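Local atomic coordinates of Ton_1535 (Thermococcus onnurineus, PDB entry 3ZPJ), a protein that is of unknown function but folds as an alpha-solenoid, a curved array of packed helices that includes a left-handed helical turn. Residues A[239-251]-A[265-278]. Sequence-based numbering, arbitrary orientation.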
loop_
_atom_site.group_PDB
_atom_site.type_symbol
_atom_site.label_atom_id
_atom_site.label_comp_id
_atom_site.label_asym_id
_atom_site.label_seq_id
_atom_site.Cartn_x
_atom_site.Cartn_y
_atom_site.Cartn_z
ATOM N N SER A 239 -11.908 10.101 -13.013
ATOM C CA SER A 239 -12.389 11.378 -13.546
ATOM C C SER A 239 -13.239 12.141 -12.518
ATOM O O SER A 239 -13.501 11.641 -11.413
ATOM C CB SER A 239 -13.166 11.178 -14.846
ATOM O OG SER A 239 -14.255 10.300 -14.647
ATOM N N GLY A 240 -13.656 13.353 -12.889
ATOM C CA GLY A 240 -14.423 14.217 -12.004
ATOM C C GLY A 240 -13.845 14.417 -10.606
ATOM O O GLY A 240 -12.683 14.801 -10.436
ATOM N N VAL A 241 -14.665 14.151 -9.596
ATOM C CA VAL A 241 -14.297 14.484 -8.231
ATOM C C VAL A 241 -13.081 13.711 -7.770
ATOM O O VAL A 241 -12.172 14.297 -7.189
ATOM C CB VAL A 241 -15.476 14.322 -7.244
ATOM C CG1 VAL A 241 -16.580 15.290 -7.609
ATOM C CG2 VAL A 241 -16.017 12.895 -7.268
ATOM N N MET A 242 -13.041 12.408 -8.039
ATOM C CA MET A 242 -11.912 11.598 -7.595
ATOM C C MET A 242 -10.626 12.055 -8.277
ATOM O O MET A 242 -9.564 12.062 -7.669
ATOM C CB MET A 242 -12.155 10.105 -7.825
ATOM C CG MET A 242 -13.052 9.461 -6.779
ATOM S SD MET A 242 -13.597 7.799 -7.246
ATOM C CE MET A 242 -12.463 6.795 -6.298
ATOM N N ARG A 243 -10.731 12.461 -9.535
ATOM C CA ARG A 243 -9.568 12.968 -10.253
ATOM C C ARG A 243 -9.073 14.296 -9.684
ATOM O O ARG A 243 -7.877 14.586 -9.688
ATOM C CB ARG A 243 -9.871 13.147 -11.736
ATOM C CG ARG A 243 -8.634 13.516 -12.514
ATOM C CD ARG A 243 -8.878 13.614 -13.988
ATOM N NE ARG A 243 -7.907 14.522 -14.590
ATOM C CZ ARG A 243 -7.919 14.899 -15.864
ATOM N NH1 ARG A 243 -8.851 14.433 -16.690
ATOM N NH2 ARG A 243 -6.990 15.735 -16.310
ATOM N N LEU A 244 -10.007 15.105 -9.204
ATOM C CA LEU A 244 -9.665 16.366 -8.587
ATOM C C LEU A 244 -8.947 16.113 -7.263
ATOM O O LEU A 244 -7.853 16.633 -7.035
ATOM C CB LEU A 244 -10.917 17.223 -8.391
ATOM C CG LEU A 244 -10.746 18.610 -7.770
ATOM C CD1 LEU A 244 -9.509 19.289 -8.294
ATOM C CD2 LEU A 244 -11.975 19.473 -8.083
ATOM N N ILE A 245 -9.565 15.322 -6.393
ATOM C CA ILE A 245 -8.980 15.042 -5.092
ATOM C C ILE A 245 -7.602 14.419 -5.284
ATOM O O ILE A 245 -6.649 14.781 -4.601
ATOM C CB ILE A 245 -9.861 14.097 -4.238
ATOM C CG1 ILE A 245 -10.890 14.888 -3.435
ATOM C CG2 ILE A 245 -9.019 13.319 -3.234
ATOM C CD1 ILE A 245 -11.969 15.482 -4.245
ATOM N N GLY A 246 -7.496 13.507 -6.240
ATOM C CA GLY A 246 -6.260 12.765 -6.425
ATOM C C GLY A 246 -5.142 13.692 -6.848
ATOM O O GLY A 246 -4.016 13.613 -6.345
ATOM N N GLU A 247 -5.452 14.588 -7.775
ATOM C CA GLU A 247 -4.458 15.553 -8.220
ATOM C C GLU A 247 -4.035 16.459 -7.063
ATOM O O GLU A 247 -2.851 16.730 -6.891
ATOM C CB GLU A 247 -4.947 16.321 -9.449
ATOM C CG GLU A 247 -4.975 15.458 -10.726
ATOM C CD GLU A 247 -5.621 16.139 -11.934
ATOM O OE1 GLU A 247 -6.304 17.174 -11.772
ATOM O OE2 GLU A 247 -5.448 15.634 -13.061
ATOM N N LEU A 248 -4.992 16.874 -6.234
ATOM C CA LEU A 248 -4.682 17.695 -5.065
ATOM C C LEU A 248 -3.819 16.974 -4.033
ATOM O O LEU A 248 -2.885 17.561 -3.479
ATOM C CB LEU A 248 -5.959 18.226 -4.416
ATOM C CG LEU A 248 -6.719 19.202 -5.318
ATOM C CD1 LEU A 248 -7.998 19.721 -4.675
ATOM C CD2 LEU A 248 -5.817 20.355 -5.661
ATOM N N GLU A 249 -4.138 15.709 -3.769
ATOM C CA GLU A 249 -3.350 14.914 -2.846
ATOM C C GLU A 249 -1.919 14.826 -3.369
ATOM O O GLU A 249 -0.962 14.926 -2.609
ATOM C CB GLU A 249 -3.969 13.509 -2.648
ATOM C CG GLU A 249 -5.337 13.530 -1.956
ATOM C CD GLU A 249 -5.911 12.138 -1.638
ATOM O OE1 GLU A 249 -5.706 11.193 -2.436
ATOM O OE2 GLU A 249 -6.598 12.008 -0.591
ATOM N N VAL A 250 -1.774 14.667 -4.679
ATOM C CA VAL A 250 -0.447 14.579 -5.256
ATOM C C VAL A 250 0.291 15.903 -5.123
ATOM O O VAL A 250 1.464 15.931 -4.753
ATOM C CB VAL A 250 -0.486 14.112 -6.715
ATOM C CG1 VAL A 250 0.801 14.491 -7.432
ATOM C CG2 VAL A 250 -0.673 12.617 -6.751
ATOM N N ALA A 251 -0.403 17.002 -5.391
ATOM C CA ALA A 251 0.207 18.319 -5.241
ATOM C C ALA A 251 0.692 18.479 -3.800
ATOM O O ALA A 251 1.767 19.012 -3.550
ATOM C CB ALA A 251 -0.778 19.410 -5.599
ATOM N N VAL A 265 0.440 21.850 -10.500
ATOM C CA VAL A 265 -0.504 20.738 -10.514
ATOM C C VAL A 265 -1.868 21.172 -9.986
ATOM O O VAL A 265 -2.912 20.730 -10.478
ATOM C CB VAL A 265 -0.011 19.542 -9.680
ATOM C CG1 VAL A 265 -1.094 18.470 -9.623
ATOM C CG2 VAL A 265 1.293 18.973 -10.273
ATOM N N VAL A 266 -1.845 22.052 -8.991
ATOM C CA VAL A 266 -3.059 22.566 -8.366
ATOM C C VAL A 266 -3.867 23.397 -9.358
ATOM O O VAL A 266 -5.090 23.253 -9.476
ATOM C CB VAL A 266 -2.695 23.460 -7.174
ATOM C CG1 VAL A 266 -3.853 24.359 -6.799
ATOM C CG2 VAL A 266 -2.246 22.615 -5.986
ATOM N N ASP A 267 -3.182 24.278 -10.073
ATOM C CA ASP A 267 -3.896 25.136 -11.014
ATOM C C ASP A 267 -4.505 24.285 -12.108
ATOM O O ASP A 267 -5.655 24.467 -12.469
ATOM C CB ASP A 267 -2.986 26.221 -11.583
ATOM C CG ASP A 267 -2.653 27.281 -10.558
ATOM O OD1 ASP A 267 -3.288 27.260 -9.480
ATOM O OD2 ASP A 267 -1.772 28.131 -10.827
ATOM N N LYS A 268 -3.742 23.306 -12.579
ATOM C CA LYS A 268 -4.213 22.442 -13.643
ATOM C C LYS A 268 -5.384 21.589 -13.183
ATOM O O LYS A 268 -6.291 21.307 -13.956
ATOM C CB LYS A 268 -3.092 21.545 -14.159
ATOM C CG LYS A 268 -3.521 20.701 -15.345
ATOM C CD LYS A 268 -2.549 19.588 -15.667
ATOM C CE LYS A 268 -3.278 18.459 -16.381
ATOM N NZ LYS A 268 -4.511 18.034 -15.628
ATOM N N ALA A 269 -5.373 21.195 -11.916
ATOM C CA ALA A 269 -6.426 20.332 -11.390
ATOM C C ALA A 269 -7.806 20.987 -11.433
ATOM O O ALA A 269 -8.819 20.286 -11.424
ATOM C CB ALA A 269 -6.098 19.877 -9.980
ATOM N N PHE A 270 -7.836 22.319 -11.470
ATOM C CA PHE A 270 -9.089 23.064 -11.578
ATOM C C PHE A 270 -9.281 23.592 -12.990
ATOM O O PHE A 270 -10.401 23.717 -13.477
ATOM C CB PHE A 270 -9.093 24.256 -10.622
ATOM C CG PHE A 270 -9.270 23.877 -9.194
ATOM C CD1 PHE A 270 -8.171 23.589 -8.396
ATOM C CD2 PHE A 270 -10.532 23.792 -8.642
ATOM C CE1 PHE A 270 -8.333 23.229 -7.074
ATOM C CE2 PHE A 270 -10.698 23.428 -7.315
ATOM C CZ PHE A 270 -9.591 23.149 -6.528
ATOM N N GLU A 271 -8.173 23.920 -13.638
ATOM C CA GLU A 271 -8.216 24.556 -14.944
ATOM C C GLU A 271 -8.275 23.562 -16.090
ATOM O O GLU A 271 -8.353 23.958 -17.244
ATOM C CB GLU A 271 -7.016 25.490 -15.114
ATOM C CG GLU A 271 -7.033 26.671 -14.148
ATOM C CD GLU A 271 -5.736 27.445 -14.162
ATOM O OE1 GLU A 271 -4.674 26.799 -14.306
ATOM O OE2 GLU A 271 -5.782 28.695 -14.045
ATOM N N CYS A 272 -8.248 22.274 -15.776
ATOM C CA CYS A 272 -8.265 21.250 -16.815
ATOM C C CYS A 272 -9.693 20.950 -17.248
ATOM O O CYS A 272 -9.952 20.616 -18.407
ATOM C CB CYS A 272 -7.599 19.951 -16.327
ATOM S SG CYS A 272 -8.589 18.956 -15.161
ATOM N N CYS A 273 -10.621 21.062 -16.305
ATOM C CA CYS A 273 -11.963 20.549 -16.518
ATOM C C CYS A 273 -13.020 21.508 -15.992
ATOM O O CYS A 273 -12.711 22.554 -15.412
ATOM C CB CYS A 273 -12.104 19.182 -15.836
ATOM S SG CYS A 273 -10.513 18.342 -15.467
ATOM N N GLU A 274 -14.278 21.157 -16.213
ATOM C CA GLU A 274 -15.358 21.887 -15.583
ATOM C C GLU A 274 -15.477 21.374 -14.165
ATOM O O GLU A 274 -15.174 20.208 -13.894
ATOM C CB GLU A 274 -16.672 21.703 -16.341
ATOM C CG GLU A 274 -16.747 22.526 -17.612
ATOM C CD GLU A 274 -16.336 23.967 -17.381
ATOM O OE1 GLU A 274 -16.905 24.610 -16.472
ATOM O OE2 GLU A 274 -15.434 24.451 -18.099
ATOM N N SER A 275 -15.884 22.259 -13.261
ATOM C CA SER A 275 -16.102 21.886 -11.875
ATOM C C SER A 275 -17.165 20.797 -11.829
ATOM O O SER A 275 -18.307 21.016 -12.233
ATOM C CB SER A 275 -16.544 23.098 -11.048
ATOM O OG SER A 275 -15.671 24.197 -11.241
ATOM N N PRO A 276 -16.781 19.604 -11.357
ATOM C CA PRO A 276 -17.739 18.506 -11.232
ATOM C C PRO A 276 -18.781 18.809 -10.162
ATOM O O PRO A 276 -18.767 19.883 -9.549
ATOM C CB PRO A 276 -16.864 17.330 -10.791
ATOM C CG PRO A 276 -15.676 17.965 -10.134
ATOM C CD PRO A 276 -15.428 19.215 -10.917
ATOM N N ARG A 277 -19.684 17.864 -9.946
ATOM C CA ARG A 277 -20.693 18.015 -8.917
ATOM C C ARG A 277 -20.190 17.366 -7.649
ATOM O O ARG A 277 -19.611 16.280 -7.685
ATOM C CB ARG A 277 -21.975 17.347 -9.352
ATOM C CG ARG A 277 -23.134 17.496 -8.397
ATOM C CD ARG A 277 -24.339 16.786 -8.979
ATOM N NE ARG A 277 -24.385 16.948 -10.430
ATOM C CZ ARG A 277 -24.011 16.012 -11.295
ATOM N NH1 ARG A 277 -23.566 14.841 -10.852
ATOM N NH2 ARG A 277 -24.075 16.248 -12.597
ATOM N N PHE A 278 -20.426 18.029 -6.527
ATOM C CA PHE A 278 -19.779 17.637 -5.292
ATOM C C PHE A 278 -20.753 17.149 -4.249
ATOM O O PHE A 278 -21.841 17.696 -4.107
ATOM C CB PHE A 278 -19.000 18.816 -4.731
ATOM C CG PHE A 278 -17.860 19.254 -5.598
ATOM C CD1 PHE A 278 -16.806 18.399 -5.861
ATOM C CD2 PHE A 278 -17.832 20.527 -6.133
ATOM C CE1 PHE A 278 -15.750 18.808 -6.654
ATOM C CE2 PHE A 278 -16.779 20.939 -6.919
ATOM C CZ PHE A 278 -15.740 20.082 -7.181
#
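L244 of helix 240-251 lies level with A269 of helix 265-271 and L248 with V266, the axes running antiparallel at 173° and 9.0 Å apart at closest approach. L244 CD1 lies squarely over the F270 ring face, 4.2 Å from its centroid, which defines a CH-pi contact. L244 CG stands anti to the backbone N, and chi2 of 40° then splits the methyls, CD2 going to the edge of the F278 ring, 3.9 Å from CZ. L248 CD2 also reaches F270, and A251 CB packs 3.5 Å from V266 CG2. The near-antiparallel axes and short connection make this a helical hairpin of the alpha-solenoid, with helix 280-293 touching I245 and F278. Past the second helix the chain turns back, so that P276 and F278 both meet V241 CG1, 3.6 Å from F278 CD1. Along one flank, R243 NE donates to E247 OE2 at 3.1 Å, nearly straight (170°) and within the guanidinium plane, though above that of the carboxylate. K268 NZ completes the network with a long salt bridge to the same oxygen, 3.4 Å from R243 NH2 at the guanidinium edge, and OE2 probably offsets both charges. Over one guanidinium face sits the C272-C273 disulfide, with C272 SG 3.8 Å from R243 NH2. A leucine in place of R243 would probably leave E247 only the long K268 bridge in this network and remove the face on which the sulfurs pack.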